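Local coordinates for protein proteasome accessory factor B/C (PafBC) (PDB 6SJ9) that regulates transcription in the bacterial response to DNA damage, probably by binding DNA through its winged helix-turn-helix domains, at residues N231-A234 / E235-L239; S391-P394 / E395-D399. All coordinates share one frame; numbering follows the deposited sequence.

Contact 1. Residues N231-A234 / E235-L239; sequences NARA and ELDEL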
loop_
_atom_site.group_PDB
_atom_site.type_symbol
_atom_site.label_atom_id
_atom_site.label_comp_id
_atom_site.label_asym_id
_atom_site.label_seq_id
_atom_site.Cartn_x
_atom_site.Cartn_y
_atom_site.Cartn_z
ATOM N N ASN A 231 27.928 -6.198 11.375
ATOM C CA ASN A 231 26.688 -5.629 11.898
ATOM C C ASN A 231 26.017 -4.766 10.830
ATOM O O ASN A 231 26.511 -3.681 10.500
ATOM C CB ASN A 231 26.950 -4.832 13.173
ATOM C CG ASN A 231 25.663 -4.418 13.874
ATOM O OD1 ASN A 231 24.554 -4.781 13.448
ATOM N ND2 ASN A 231 25.806 -3.676 14.969
ATOM N N ALA A 232 24.893 -5.251 10.287
ATOM C CA ALA A 232 24.200 -4.491 9.247
ATOM C C ALA A 232 23.578 -3.209 9.795
ATOM O O ALA A 232 23.624 -2.163 9.135
ATOM C CB ALA A 232 23.111 -5.344 8.588
ATOM N N ARG A 233 23.021 -3.262 11.013
ATOM C CA ARG A 233 22.343 -2.094 11.571
ATOM C C ARG A 233 23.326 -0.969 11.876
ATOM O O ARG A 233 23.025 0.207 11.635
ATOM C CB ARG A 233 21.554 -2.504 12.816
ATOM C CG ARG A 233 20.927 -1.348 13.591
ATOM C CD ARG A 233 20.285 -1.857 14.875
ATOM N NE ARG A 233 19.714 -0.787 15.683
ATOM C CZ ARG A 233 18.903 -0.996 16.716
ATOM N NH1 ARG A 233 18.568 -2.237 17.056
ATOM N NH2 ARG A 233 18.424 0.030 17.403
ATOM N N ALA A 234 24.500 -1.307 12.417
ATOM C CA ALA A 234 25.499 -0.285 12.707
ATOM C C ALA A 234 26.079 0.302 11.427
ATOM O O ALA A 234 26.397 1.499 11.379
ATOM C CB ALA A 234 26.619 -0.867 13.571
ATOM N N GLU A 235 26.220 -0.521 10.383
ATOM C CA GLU A 235 26.761 -0.033 9.118
ATOM C C GLU A 235 25.818 0.978 8.460
ATOM O O GLU A 235 26.259 2.021 7.953
ATOM C CB GLU A 235 27.015 -1.218 8.187
ATOM C CG GLU A 235 27.774 -0.844 6.965
ATOM C CD GLU A 235 29.144 -0.332 7.331
ATOM O OE1 GLU A 235 29.788 -0.946 8.220
ATOM O OE2 GLU A 235 29.568 0.682 6.742
ATOM N N LEU A 236 24.512 0.692 8.486
ATOM C CA LEU A 236 23.516 1.543 7.849
ATOM C C LEU A 236 23.209 2.785 8.694
ATOM O O LEU A 236 23.020 3.882 8.151
ATOM C CB LEU A 236 22.237 0.730 7.608
ATOM C CG LEU A 236 22.149 -0.448 6.621
ATOM C CD1 LEU A 236 21.255 -1.571 7.172
ATOM C CD2 LEU A 236 21.600 0.021 5.279
ATOM N N ASP A 237 23.196 2.632 10.028
ATOM C CA ASP A 237 23.053 3.780 10.919
ATOM C C ASP A 237 24.115 4.839 10.655
ATOM O O ASP A 237 23.835 6.035 10.780
ATOM C CB ASP A 237 23.138 3.332 12.389
ATOM C CG ASP A 237 21.819 2.766 12.939
ATOM O OD1 ASP A 237 20.805 2.751 12.204
ATOM O OD2 ASP A 237 21.805 2.336 14.120
ATOM N N GLU A 238 25.327 4.437 10.272
ATOM C CA GLU A 238 26.327 5.452 9.965
ATOM C C GLU A 238 25.969 6.261 8.714
ATOM O O GLU A 238 26.564 7.309 8.472
ATOM C CB GLU A 238 27.720 4.816 9.872
ATOM C CG GLU A 238 28.810 5.871 9.746
ATOM C CD GLU A 238 30.227 5.357 9.936
ATOM O OE1 GLU A 238 30.418 4.138 10.191
ATOM O OE2 GLU A 238 31.142 6.218 9.905
ATOM N N LEU A 239 25.007 5.806 7.914
ATOM C CA LEU A 239 24.596 6.568 6.740
ATOM C C LEU A 239 24.052 7.934 7.158
ATOM O O LEU A 239 23.334 8.065 8.153
ATOM C CB LEU A 239 23.543 5.796 5.939
ATOM C CG LEU A 239 24.072 4.705 5.021
ATOM C CD1 LEU A 239 22.907 4.134 4.231
ATOM C CD2 LEU A 239 25.137 5.299 4.094
#

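Contact 2. Residues S391-P394 / E395-D399; sequences SGLP and EGYPD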
loop_
_atom_site.group_PDB
_atom_site.type_symbol
_atom_site.label_atom_id
_atom_site.label_comp_id
_atom_site.label_asym_id
_atom_site.label_seq_id
_atom_site.Cartn_x
_atom_site.Cartn_y
_atom_site.Cartn_z
ATOM N N SER A 391 7.399 -2.573 -0.506
ATOM C CA SER A 391 6.431 -2.073 -1.458
ATOM C C SER A 391 6.381 -0.584 -1.445
ATOM O O SER A 391 5.486 -0.016 -2.072
ATOM C CB SER A 391 5.036 -2.625 -1.189
ATOM O OG SER A 391 5.029 -3.981 -1.527
ATOM N N GLY A 392 7.297 0.051 -0.726
ATOM C CA GLY A 392 7.317 1.482 -0.690
ATOM C C GLY A 392 6.338 1.943 0.354
ATOM O O GLY A 392 5.712 1.153 1.074
ATOM N N LEU A 393 6.265 3.270 0.484
ATOM C CA LEU A 393 5.419 3.941 1.459
ATOM C C LEU A 393 4.273 4.595 0.701
ATOM O O LEU A 393 4.532 5.413 -0.196
ATOM C CB LEU A 393 6.217 4.978 2.257
ATOM C CG LEU A 393 7.481 4.360 2.895
ATOM C CD1 LEU A 393 8.210 5.335 3.770
ATOM C CD2 LEU A 393 7.188 3.077 3.698
ATOM N N PRO A 394 3.018 4.242 0.948
ATOM C CA PRO A 394 1.927 4.951 0.274
ATOM C C PRO A 394 1.911 6.423 0.676
ATOM O O PRO A 394 2.578 6.867 1.622
ATOM C CB PRO A 394 0.661 4.193 0.710
ATOM C CG PRO A 394 1.134 2.815 1.063
ATOM C CD PRO A 394 2.546 3.026 1.653
ATOM N N GLU A 395 1.078 7.182 -0.021
ATOM C CA GLU A 395 0.928 8.573 0.354
ATOM C C GLU A 395 0.234 8.666 1.702
ATOM O O GLU A 395 -0.564 7.804 2.082
ATOM C CB GLU A 395 0.123 9.347 -0.687
ATOM C CG GLU A 395 0.350 10.846 -0.566
ATOM C CD GLU A 395 -0.955 11.609 -0.405
ATOM O OE1 GLU A 395 -1.417 12.206 -1.403
ATOM O OE2 GLU A 395 -1.533 11.586 0.707
ATOM N N GLY A 396 0.584 9.711 2.439
ATOM C CA GLY A 396 0.085 9.906 3.771
ATOM C C GLY A 396 0.731 9.020 4.811
ATOM O O GLY A 396 0.402 9.159 5.994
ATOM N N TYR A 397 1.651 7.995 4.371
ATOM C CA TYR A 397 2.454 7.205 5.302
ATOM C C TYR A 397 3.818 7.894 5.413
ATOM O O TYR A 397 4.450 8.150 4.381
ATOM C CB TYR A 397 2.632 5.756 4.811
ATOM C CG TYR A 397 3.246 4.857 5.882
ATOM C CD1 TYR A 397 2.450 4.276 6.868
ATOM C CD2 TYR A 397 4.630 4.675 5.968
ATOM C CE1 TYR A 397 3.008 3.486 7.872
ATOM C CE2 TYR A 397 5.198 3.892 6.975
ATOM C CZ TYR A 397 4.379 3.309 7.937
ATOM O OH TYR A 397 4.929 2.539 8.952
ATOM N N PRO A 398 4.338 8.166 6.609
ATOM C CA PRO A 398 5.582 8.956 6.718
ATOM C C PRO A 398 6.838 8.167 6.369
ATOM O O PRO A 398 6.922 6.959 6.606
ATOM C CB PRO A 398 5.608 9.375 8.189
ATOM C CG PRO A 398 4.463 8.581 8.843
ATOM C CD PRO A 398 3.894 7.623 7.896
ATOM N N ASP A 399 7.849 8.890 5.858
ATOM C CA ASP A 399 9.050 8.255 5.310
ATOM C C ASP A 399 10.126 7.982 6.357
ATOM O O ASP A 399 11.114 7.308 6.047
ATOM C CB ASP A 399 9.660 9.109 4.180
ATOM C CG ASP A 399 9.995 10.525 4.618
ATOM O OD1 ASP A 399 10.887 10.690 5.478
ATOM O OD2 ASP A 399 9.355 11.475 4.124
#

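Contact 1. Residues N231-A234 / E235-L239
Glu235 N, Leu236 N and Asp237 N reach back four residues to the carbonyl oxygens of Asn231, Ala232 and Arg233, the i to i+4 ladder of a short alpha-helix, tightest at Asp237 N to Arg233 O, 2.9 Å with an N-H...O angle of 160°. A fourth rung, from Glu238 N to Ala234 O, is weak. Asn231 occupies the N-cap, where its OD1 accepts a weak bond from Arg233 N at 3.3 Å.

Two pairs of side chains follow the same spacing. On the buried flank, Leu236 CD1 comes within 4.4 Å of Ala232 CB, and both side chains touch Gln405 of strand 404-407. On a more exposed flank, Arg233 runs out extended, with CG anti to the backbone N (chi1 173°), while Asp237 leans across it. The carboxylate and guanidinium planes stand 88° apart, and Asp237 OD2 lies near the guanidinium plane at its edge, 4.1 Å from Arg233 NE. That is too far for a salt bridge. Each group has a firmer partner: Asp237 OD1 pairs with Arg188 of strand 175-188, and Arg233 NH2 donates to Glu415 O. Glu235 pairs with Lys204.

The attraction between Arg233 and Asp237 is therefore probably a diffuse electrostatic one, while their stronger polar bonds tie this short helix to strand 175-188 and to the loop after strand 410-413.

Contact 2. Residues S391-P394 / E395-D399
Pro394, Leu393 and Tyr397 carry this contact, a tight reversal of the chain in which a proline opens a type II beta turn and a tyrosine closes it. Tyr397 N donates to Pro394 O across 3.1 Å at an N-H...O angle of 155°, approaching from above the carbonyl plane. Gly396 takes the third position with positive phi (76°), a conformation that glycine adopts easily and that suits the type II turn. The same reversal lays the side chains of Pro394 and Tyr397 alongside each other, pointing the same way, with Pro394 CD 4.2 Å from Tyr397 CB.

Leu393, just before the turn, spans its open end with two branches. Leu393 CD2 meets the tyrosine ring obliquely, 3.8 Å from Tyr397 CD2. The other branch, Leu393 CD1, reaches farther along the returning chain, to 3.4 Å from Asp399 CA and 3.5 Å from Pro398 O. With CG anti to its own carbonyl carbon (chi1 -53°), the leucine fork is directed at the returning chain. Pro398 CD covers one face of the Tyr397 ring, 3.5 Å above its plane and offset toward the rim. An alanine in place of Leu393 would remove both branches and is likely to open a gap between the two arms, depriving the tyrosine ring of this apolar neighbour.

The turn belongs to the loop that joins helix 378-389 to strand 404-407 within the PafC helix-turn-helix domain. Pro394 rests on Leu102 and Ala105 of helix 95-118; Tyr397 touches Leu101 of that helix, and its hydroxyl is hydrogen-bonded to the carbonyl oxygen of Ser98.

In the fold
From the N terminus, the chain first reaches contact 1, in the short helix 232-237, between strands 217-218 and 245-252. Contact 2 comes much later, on the loop from helix 378-389 to strand 404-407. Each closes only its own local turn, so the two stand in series and neither nest nor cross. Their centres lie about 22 Å apart and their nearest atoms about 12 Å, without touching. Strand 404-407 connects them indirectly: the loop of contact 2 leads into it, and the helix of contact 1 packs on it. Contact 2 adds helix 95-118 to this linkage, and contact 1 adds strands 175-188 and 191-198.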